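Local structure of triggering receptor expressed on myeloid cells 1 (Mus musculus, 1U9K) at residues A[17-22]-A[107-112]. The protein amplifies inflammatory responses as a cell-surface receptor, here its V-type immunoglobulin domain, that multimerizes on activation and signals through the adapter TYROBP/DAP12. Sequence-based numbering, arbitrary orientation.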
ATOM      1  N   LEU A  17       8.923   7.120   1.919  1.00 19.57           N
ATOM      2  CA  LEU A  17       8.730   6.101   0.893  1.00 21.03           C
ATOM      3  C   LEU A  17       7.525   6.464   0.058  1.00 21.22           C
ATOM      4  O   LEU A  17       6.472   6.775   0.632  1.00 22.45           O
ATOM      5  CB  LEU A  17       8.476   4.772   1.540  1.00 20.16           C
ATOM      6  CG  LEU A  17       8.060   3.631   0.624  1.00 22.26           C
ATOM      7  CD1 LEU A  17       9.180   3.358  -0.335  1.00 22.83           C
ATOM      8  CD2 LEU A  17       7.577   2.404   1.385  1.00 25.11           C
ATOM      9  N   THR A  18       7.653   6.433  -1.266  1.00 20.97           N
ATOM     10  CA  THR A  18       6.505   6.614  -2.149  1.00 21.62           C
ATOM     11  C   THR A  18       6.452   5.414  -3.076  1.00 21.71           C
ATOM     12  O   THR A  18       7.448   5.104  -3.703  1.00 20.85           O
ATOM     13  CB  THR A  18       6.632   7.893  -3.002  1.00 21.77           C
ATOM     14  OG1 THR A  18       6.705   9.044  -2.153  1.00 24.13           O
ATOM     15  CG2 THR A  18       5.388   8.136  -3.818  1.00 25.01           C
ATOM     16  N   VAL A  19       5.283   4.792  -3.196  1.00 21.47           N
ATOM     17  CA  VAL A  19       5.078   3.614  -4.011  1.00 21.54           C
ATOM     18  C   VAL A  19       3.827   3.881  -4.829  1.00 22.53           C
ATOM     19  O   VAL A  19       2.829   4.344  -4.296  1.00 22.37           O
ATOM     20  CB  VAL A  19       4.875   2.376  -3.119  1.00 22.12           C
ATOM     21  CG1 VAL A  19       4.414   1.178  -3.904  1.00 25.22           C
ATOM     22  CG2 VAL A  19       6.128   2.101  -2.345  1.00 24.46           C
ATOM     23  N   LYS A  20       3.939   3.695  -6.143  1.00 23.07           N
ATOM     24  CA  LYS A  20       2.824   3.849  -7.091  1.00 24.30           C
ATOM     25  C   LYS A  20       2.389   2.470  -7.534  1.00 23.73           C
ATOM     26  O   LYS A  20       3.165   1.749  -8.203  1.00 22.39           O
ATOM     27  CB  LYS A  20       3.281   4.650  -8.306  1.00 24.73           C
ATOM     28  CG  LYS A  20       3.773   6.022  -7.920  1.00 29.04           C
ATOM     29  CD  LYS A  20       3.619   7.050  -9.007  1.00 33.76           C
ATOM     30  CE  LYS A  20       4.332   8.337  -8.590  1.00 38.47           C
ATOM     31  NZ  LYS A  20       3.671   9.578  -9.238  1.00 41.77           N
ATOM     32  N   CYS A  21       1.183   2.104  -7.154  1.00 22.65           N
ATOM     33  CA  CYS A  21       0.577   0.817  -7.457  1.00 23.69           C
ATOM     34  C   CYS A  21      -0.554   0.937  -8.449  1.00 22.58           C
ATOM     35  O   CYS A  21      -1.643   1.345  -8.067  1.00 22.76           O
ATOM     36  CB  CYS A  21       0.029   0.184  -6.188  1.00 23.99           C
ATOM     37  SG  CYS A  21       1.329  -0.116  -4.967  1.00 33.27           S
ATOM     38  N   PRO A  22      -0.350   0.579  -9.695  1.00 21.32           N
ATOM     39  CA  PRO A  22      -1.468   0.582 -10.633  1.00 20.44           C
ATOM     40  C   PRO A  22      -2.517  -0.450 -10.245  1.00 20.21           C
ATOM     41  O   PRO A  22      -2.177  -1.492  -9.691  1.00 18.41           O
ATOM     42  CB  PRO A  22      -0.821   0.176 -11.968  1.00 20.73           C
ATOM     43  CG  PRO A  22       0.555   0.365 -11.845  1.00 22.66           C
ATOM     44  CD  PRO A  22       0.884   0.150 -10.360  1.00 21.16           C
ATOM     45  N   HIS A 107       3.940  -5.160  -7.273  1.00 24.87           N
ATOM     46  CA  HIS A 107       4.721  -6.279  -6.772  1.00 24.31           C
ATOM     47  C   HIS A 107       5.088  -5.957  -5.306  1.00 22.81           C
ATOM     48  O   HIS A 107       4.983  -4.796  -4.878  1.00 20.34           O
ATOM     49  CB  HIS A 107       5.876  -6.634  -7.698  1.00 27.21           C
ATOM     50  CG  HIS A 107       6.697  -5.473  -8.150  1.00 31.26           C
ATOM     51  ND1 HIS A 107       6.288  -4.604  -9.133  1.00 35.41           N
ATOM     52  CD2 HIS A 107       7.925  -5.061  -7.779  1.00 36.88           C
ATOM     53  CE1 HIS A 107       7.207  -3.672  -9.310  1.00 36.17           C
ATOM     54  NE2 HIS A 107       8.217  -3.932  -8.508  1.00 37.51           N
ATOM     55  N   PRO A 108       5.399  -6.968  -4.508  1.00 19.63           N
ATOM     56  CA  PRO A 108       5.808  -6.698  -3.142  1.00 20.06           C
ATOM     57  C   PRO A 108       7.013  -5.761  -3.149  1.00 19.19           C
ATOM     58  O   PRO A 108       7.825  -5.751  -4.076  1.00 19.29           O
ATOM     59  CB  PRO A 108       6.137  -8.095  -2.594  1.00 21.42           C
ATOM     60  CG  PRO A 108       5.348  -9.029  -3.423  1.00 21.39           C
ATOM     61  CD  PRO A 108       5.298  -8.407  -4.768  1.00 21.65           C
ATOM     62  N   VAL A 109       7.076  -4.948  -2.116  1.00 20.25           N
ATOM     63  CA  VAL A 109       8.063  -3.927  -1.890  1.00 19.01           C
ATOM     64  C   VAL A 109       8.866  -4.355  -0.700  1.00 19.24           C
ATOM     65  O   VAL A 109       8.319  -4.453   0.363  1.00 19.98           O
ATOM     66  CB  VAL A 109       7.334  -2.583  -1.502  1.00 20.60           C
ATOM     67  CG1 VAL A 109       8.300  -1.573  -1.142  1.00 22.02           C
ATOM     68  CG2 VAL A 109       6.450  -2.101  -2.667  1.00 23.55           C
ATOM     69  N   ARG A 110      10.150  -4.600  -0.877  1.00 18.63           N
ATOM     70  CA  ARG A 110      11.082  -4.905   0.206  1.00 19.92           C
ATOM     71  C   ARG A 110      11.715  -3.554   0.577  1.00 21.30           C
ATOM     72  O   ARG A 110      12.572  -3.047  -0.142  1.00 21.99           O
ATOM     73  CB  ARG A 110      12.150  -5.912  -0.224  1.00 20.73           C
ATOM     74  CG  ARG A 110      13.250  -6.195   0.846  1.00 22.16           C
ATOM     75  CD  ARG A 110      12.762  -6.845   2.125  1.00 22.78           C
ATOM     76  NE  ARG A 110      12.284  -8.169   1.775  1.00 24.42           N
ATOM     77  CZ  ARG A 110      11.749  -9.035   2.603  1.00 26.41           C
ATOM     78  NH1 ARG A 110      11.654  -8.784   3.899  1.00 29.13           N
ATOM     79  NH2 ARG A 110      11.321 -10.175   2.126  1.00 27.47           N
ATOM     80  N   LEU A 111      11.244  -2.982   1.664  1.00 20.50           N
ATOM     81  CA  LEU A 111      11.752  -1.729   2.192  1.00 20.87           C
ATOM     82  C   LEU A 111      12.916  -1.987   3.131  1.00 20.69           C
ATOM     83  O   LEU A 111      12.794  -2.732   4.104  1.00 19.67           O
ATOM     84  CB  LEU A 111      10.644  -0.963   2.904  1.00 20.73           C
ATOM     85  CG  LEU A 111      10.989   0.317   3.657  1.00 22.66           C
ATOM     86  CD1 LEU A 111      11.491   1.343   2.627  1.00 25.58           C
ATOM     87  CD2 LEU A 111       9.803   0.823   4.438  1.00 23.38           C
ATOM     88  N   VAL A 112      14.043  -1.396   2.795  1.00 20.01           N
ATOM     89  CA  VAL A 112      15.257  -1.442   3.641  1.00 20.48           C
ATOM     90  C   VAL A 112      15.634  -0.025   4.012  1.00 19.95           C
ATOM     91  O   VAL A 112      16.036   0.741   3.180  1.00 20.01           O
ATOM     92  CB  VAL A 112      16.420  -2.130   2.937  1.00 20.50           C
ATOM     93  CG1 VAL A 112      17.639  -2.259   3.848  1.00 24.06           C
ATOM     94  CG2 VAL A 112      15.976  -3.501   2.477  1.00 23.00           C
TER
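Leu17, Val19, Val109 and Leu111 meet through aliphatic branches, and none of the four is flat. Outside the two segments, Tyr9 of strand 7-11 touches both Leu17 and Val109, Tyr91 of strand 89-96 meets Leu111, and Leu83 touches both leucines.

The contact consists of two side-chain pairs. In one, the leucines approach tip to tip, and CD2 of Leu17 lies 4.1 Å from CD2 of Leu111. Both keep CG anti to the backbone N (172° and 174°), which sends the branched end of each toward the other strand. In the second pair, CG1 of Val19 is 4.1 Å from CG2 of Val109. These methyls come from different branches: CG1 of Val19 is anti to its N, while CG2 of Val109 sits beside its own N.

The CA atoms stand 8.5 Å apart between Leu17 and Leu111, and 8.4 Å between Val19 and Val109. Such a spacing belongs to facing sheets, not to paired strands. The two strands lie in opposite sheets of the V-set sandwich. Cys21, two residues on from Val19, carries the disulfide to Cys93 that ties these sheets together.

The backbone hydrogen bonds of Val19 to Val78 and Val109 to Tyr91 run within the separate sheets. Between the two segments only methyl groups meet, with no polar pair. The contact is apolar: buried methyls held by dispersion and by exclusion of water, without directional bonds.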